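Local coordinates for protein beta-1,3-1,4-glucanase (Caldicellulosiruptor sp. F32, PDB 5H4R) that probably hydrolyses the beta-linked glucose chains of lichenan-type mixed-linkage glucans, as a lichenase of glycoside hydrolase family 5, at residues W103-I114 / K161-V170. The protein carries 1 engineered substitution. Numbering follows the deposited sequence.
Sequences WHNHVTGSNFTI and KYVKSIWTQV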
loop_
_atom_site.group_PDB
_atom_site.type_symbol
_atom_site.label_atom_id
_atom_site.label_comp_id
_atom_site.label_asym_id
_atom_site.label_seq_id
_atom_site.Cartn_x
_atom_site.Cartn_y
_atom_site.Cartn_z
ATOM N N TRP A 103 12.456 -0.640 7.652
ATOM C CA TRP A 103 13.856 -0.230 7.760
ATOM C C TRP A 103 14.445 -0.365 9.158
ATOM O O TRP A 103 15.677 -0.322 9.288
ATOM C CB TRP A 103 14.033 1.233 7.313
ATOM C CG TRP A 103 13.443 1.540 5.969
ATOM C CD1 TRP A 103 12.169 1.964 5.709
ATOM C CD2 TRP A 103 14.092 1.392 4.683
ATOM N NE1 TRP A 103 11.988 2.098 4.351
ATOM C CE2 TRP A 103 13.151 1.754 3.704
ATOM C CE3 TRP A 103 15.373 0.985 4.276
ATOM C CZ2 TRP A 103 13.440 1.736 2.353
ATOM C CZ3 TRP A 103 15.653 0.948 2.924
ATOM C CH2 TRP A 103 14.683 1.347 1.973
ATOM N N HIS A 104 13.616 -0.484 10.202
ATOM C CA HIS A 104 14.140 -0.298 11.558
ATOM C C HIS A 104 15.086 -1.408 11.999
ATOM O O HIS A 104 15.889 -1.172 12.918
ATOM C CB HIS A 104 12.996 -0.128 12.573
ATOM C CG HIS A 104 12.314 -1.401 12.974
ATOM N ND1 HIS A 104 11.146 -1.836 12.381
ATOM C CD2 HIS A 104 12.601 -2.303 13.941
ATOM C CE1 HIS A 104 10.758 -2.962 12.950
ATOM N NE2 HIS A 104 11.619 -3.267 13.904
ATOM N N ASN A 105 15.039 -2.600 11.383
ATOM C CA ASN A 105 16.021 -3.634 11.687
ATOM C C ASN A 105 17.287 -3.481 10.873
ATOM O O ASN A 105 18.151 -4.368 10.924
ATOM C CB ASN A 105 15.448 -5.039 11.445
ATOM C CG ASN A 105 14.306 -5.377 12.370
ATOM O OD1 ASN A 105 13.205 -5.683 11.909
ATOM N ND2 ASN A 105 14.552 -5.335 13.673
ATOM N N HIS A 106 17.429 -2.354 10.166
ATOM C CA HIS A 106 18.517 -2.143 9.227
ATOM C C HIS A 106 19.154 -0.767 9.386
ATOM O O HIS A 106 19.783 -0.271 8.445
ATOM C CB HIS A 106 17.987 -2.325 7.807
ATOM C CG HIS A 106 17.274 -3.623 7.619
ATOM N ND1 HIS A 106 17.946 -4.822 7.497
ATOM C CD2 HIS A 106 15.952 -3.925 7.577
ATOM C CE1 HIS A 106 17.069 -5.805 7.383
ATOM N NE2 HIS A 106 15.849 -5.286 7.422
ATOM N N VAL A 107 19.014 -0.146 10.561
ATOM C CA VAL A 107 19.583 1.165 10.809
ATOM C C VAL A 107 20.474 1.105 12.041
ATOM O O VAL A 107 20.276 0.296 12.955
ATOM C CB VAL A 107 18.488 2.244 10.978
ATOM C CG1 VAL A 107 17.746 2.418 9.686
ATOM C CG2 VAL A 107 17.546 1.897 12.124
ATOM N N THR A 108 21.497 1.948 12.036
ATOM C CA THR A 108 22.408 2.031 13.159
ATOM C C THR A 108 22.715 3.494 13.419
ATOM O O THR A 108 22.572 4.346 12.542
ATOM C CB THR A 108 23.705 1.256 12.895
ATOM O OG1 THR A 108 24.418 1.874 11.822
ATOM C CG2 THR A 108 23.416 -0.184 12.516
ATOM N N GLY A 109 23.130 3.781 14.646
ATOM C CA GLY A 109 23.547 5.117 15.002
ATOM C C GLY A 109 22.396 6.052 15.318
ATOM O O GLY A 109 21.220 5.798 15.025
ATOM N N SER A 110 22.763 7.199 15.907
ATOM C CA SER A 110 21.745 8.135 16.367
ATOM C C SER A 110 20.972 8.770 15.220
ATOM O O SER A 110 19.863 9.267 15.443
ATOM C CB SER A 110 22.371 9.231 17.231
ATOM O OG SER A 110 23.558 9.737 16.641
ATOM N N ASN A 111 21.503 8.759 13.997
ATOM C CA ASN A 111 20.770 9.340 12.877
ATOM C C ASN A 111 20.321 8.289 11.871
ATOM O O ASN A 111 20.153 8.589 10.687
ATOM C CB ASN A 111 21.577 10.439 12.187
ATOM C CG ASN A 111 20.666 11.411 11.408
ATOM O OD1 ASN A 111 19.475 11.544 11.724
ATOM N ND2 ASN A 111 21.211 12.068 10.390
ATOM N N PHE A 112 20.081 7.064 12.334
ATOM C CA PHE A 112 19.387 6.030 11.558
ATOM C C PHE A 112 20.040 5.798 10.195
ATOM O O PHE A 112 19.388 5.828 9.141
ATOM C CB PHE A 112 17.896 6.365 11.354
ATOM C CG PHE A 112 17.140 6.720 12.620
ATOM C CD1 PHE A 112 16.762 5.742 13.532
ATOM C CD2 PHE A 112 16.746 8.027 12.856
ATOM C CE1 PHE A 112 16.054 6.066 14.669
ATOM C CE2 PHE A 112 16.024 8.354 13.995
ATOM C CZ PHE A 112 15.675 7.377 14.900
ATOM N N THR A 113 21.326 5.497 10.227
ATOM C CA THR A 113 22.029 5.174 8.993
ATOM C C THR A 113 21.554 3.832 8.478
ATOM O O THR A 113 21.691 2.822 9.175
ATOM C CB THR A 113 23.534 5.131 9.216
ATOM O OG1 THR A 113 23.986 6.384 9.724
ATOM C CG2 THR A 113 24.245 4.843 7.899
ATOM N N ILE A 114 21.060 3.809 7.243
ATOM C CA ILE A 114 20.592 2.564 6.630
ATOM C C ILE A 114 21.791 1.738 6.183
ATOM O O ILE A 114 22.714 2.244 5.531
ATOM C CB ILE A 114 19.656 2.850 5.444
ATOM C CG1 ILE A 114 18.414 3.641 5.889
ATOM C CG2 ILE A 114 19.225 1.543 4.799
ATOM C CD1 ILE A 114 17.606 4.193 4.725
ATOM N N LYS A 161 12.871 13.086 13.113
ATOM C CA LYS A 161 14.246 12.719 12.784
ATOM C C LYS A 161 14.290 11.459 11.940
ATOM O O LYS A 161 15.087 11.349 10.996
ATOM C CB LYS A 161 15.040 12.522 14.067
ATOM C CG LYS A 161 16.492 12.264 13.863
ATOM C CD LYS A 161 17.228 12.161 15.213
ATOM C CE LYS A 161 18.736 12.059 15.059
ATOM N NZ LYS A 161 19.373 13.322 14.593
ATOM N N TYR A 162 13.440 10.483 12.277
ATOM C CA TYR A 162 13.389 9.219 11.545
ATOM C C TYR A 162 12.889 9.414 10.119
ATOM O O TYR A 162 13.506 8.927 9.164
ATOM C CB TYR A 162 12.491 8.225 12.298
ATOM C CG TYR A 162 12.519 6.825 11.718
ATOM C CD1 TYR A 162 13.643 6.034 11.854
ATOM C CD2 TYR A 162 11.416 6.284 11.035
ATOM C CE1 TYR A 162 13.701 4.762 11.339
ATOM C CE2 TYR A 162 11.477 4.981 10.505
ATOM C CZ TYR A 162 12.620 4.233 10.676
ATOM O OH TYR A 162 12.757 2.950 10.186
ATOM N N VAL A 163 11.763 10.112 9.954
ATOM C CA VAL A 163 11.242 10.396 8.613
ATOM C C VAL A 163 12.284 11.155 7.794
ATOM O O VAL A 163 12.592 10.785 6.652
ATOM C CB VAL A 163 9.910 11.167 8.713
ATOM C CG1 VAL A 163 9.436 11.630 7.328
ATOM C CG2 VAL A 163 8.852 10.312 9.365
ATOM N N LYS A 164 12.864 12.217 8.374
ATOM C CA LYS A 164 13.890 12.992 7.668
ATOM C C LYS A 164 15.052 12.106 7.242
ATOM O O LYS A 164 15.508 12.169 6.094
ATOM C CB LYS A 164 14.392 14.140 8.542
ATOM C CG LYS A 164 13.461 15.312 8.662
ATOM C CD LYS A 164 14.185 16.508 9.296
ATOM C CE LYS A 164 13.253 17.698 9.450
ATOM N NZ LYS A 164 13.899 18.833 10.158
ATOM N N SER A 165 15.553 11.270 8.151
ATOM C CA SER A 165 16.758 10.506 7.849
ATOM C C SER A 165 16.493 9.401 6.845
ATOM O O SER A 165 17.253 9.234 5.881
ATOM C CB SER A 165 17.373 9.902 9.098
ATOM O OG SER A 165 18.557 9.225 8.695
ATOM N N ILE A 166 15.453 8.588 7.076
ATOM C CA ILE A 166 15.128 7.532 6.122
ATOM C C ILE A 166 14.895 8.115 4.739
ATOM O O ILE A 166 15.455 7.621 3.751
ATOM C CB ILE A 166 13.913 6.710 6.589
ATOM C CG1 ILE A 166 14.209 5.961 7.891
ATOM C CG2 ILE A 166 13.476 5.725 5.501
ATOM C CD1 ILE A 166 15.344 4.920 7.835
ATOM N N TRP A 167 14.062 9.162 4.639
ATOM C CA TRP A 167 13.699 9.636 3.319
ATOM C C TRP A 167 14.815 10.432 2.668
ATOM O O TRP A 167 14.931 10.383 1.446
ATOM C CB TRP A 167 12.375 10.409 3.354
ATOM C CG TRP A 167 11.248 9.434 3.307
ATOM C CD1 TRP A 167 10.321 9.162 4.289
ATOM C CD2 TRP A 167 10.955 8.539 2.225
ATOM N NE1 TRP A 167 9.485 8.161 3.877
ATOM C CE2 TRP A 167 9.842 7.761 2.617
ATOM C CE3 TRP A 167 11.518 8.327 0.963
ATOM C CZ2 TRP A 167 9.292 6.789 1.794
ATOM C CZ3 TRP A 167 10.966 7.356 0.145
ATOM C CH2 TRP A 167 9.864 6.603 0.565
ATOM N N THR A 168 15.701 11.081 3.437
ATOM C CA THR A 168 16.865 11.688 2.808
ATOM C C THR A 168 17.719 10.611 2.156
ATOM O O THR A 168 18.165 10.751 1.010
ATOM C CB THR A 168 17.682 12.484 3.835
ATOM O OG1 THR A 168 16.945 13.618 4.291
ATOM C CG2 THR A 168 18.975 12.991 3.219
ATOM N N GLN A 169 17.957 9.513 2.882
ATOM C CA GLN A 169 18.812 8.451 2.372
ATOM C C GLN A 169 18.172 7.751 1.190
ATOM O O GLN A 169 18.830 7.520 0.171
ATOM C CB GLN A 169 19.132 7.442 3.466
ATOM C CG GLN A 169 20.032 7.997 4.531
ATOM C CD GLN A 169 20.205 7.039 5.669
ATOM O OE1 GLN A 169 21.001 6.086 5.584
ATOM N NE2 GLN A 169 19.489 7.284 6.759
ATOM N N VAL A 170 16.896 7.377 1.316
ATOM C CA VAL A 170 16.233 6.649 0.239
ATOM C C VAL A 170 16.038 7.554 -0.973
ATOM O O VAL A 170 16.327 7.169 -2.115
ATOM C CB VAL A 170 14.909 6.051 0.737
ATOM C CG1 VAL A 170 14.140 5.401 -0.413
ATOM C CG2 VAL A 170 15.203 5.050 1.867
HETATM O O HOH W 1 22.059 12.185 15.616
HETATM O O HOH W 2 17.275 12.995 10.716
#
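Phe112 comes closest to the helix backbone at Ser165, their CA atoms 6.4 Å apart, where a small antiparallel hairpin (strands 107-108 and 113-114, joined through a type I turn from Gly109 to Phe112) lies against helix 156-173. The contact is a worked example of a helix side chain meeting the backbone polar groups of a hairpin. The carboxamide of Gln169 takes one C=O and one N-H, two residues apart: its NE2 donates to Phe112 O at 2.8 Å, nearly straight (166°) though above that carbonyl's plane, while Ile114 N donates to Gln169 OE1 at 2.8 Å, in the carbonyl plane of the Gln169 amide and on a lone pair of OE1. NE2 also bonds back to Ser165 O, one turn earlier, which helps to fix the amide's rotation. With an alanine here, Phe112 O and Ile114 N would probably lose these mates and the hairpin would be less firmly tied to the helix at this point. One turn up the helix, Ser165 OG gives a short bond of 2.6 Å to Asn111 O. At the solvent-facing end, Lys161 NZ reaches Asn111 OD1 only weakly; one water joins Lys161 NZ to Ser110 OG, and another donates to Lys161 O and Asn111 OD1. Inside, Tyr162 drives its ring edge into a face of Phe112 in a T-shaped stack, planes at 86°, with Tyr162 CD1 over the centre of the Phe112 ring. The Tyr162 hydroxyl runs on to Asp143, which also binds Trp103 N and His104 ND1. Ile166 CG2 and Val170 CG2 sit over the same face of the Trp103 indole, while Ile166 CD1 packs on Ile114 CG1 at 3.9 Å. Apolar packing fills the inner side, and directional bonds to main-chain atoms probably fix how this excursion after TIM-barrel strand 96-99 sits on the helix following strand 135-139.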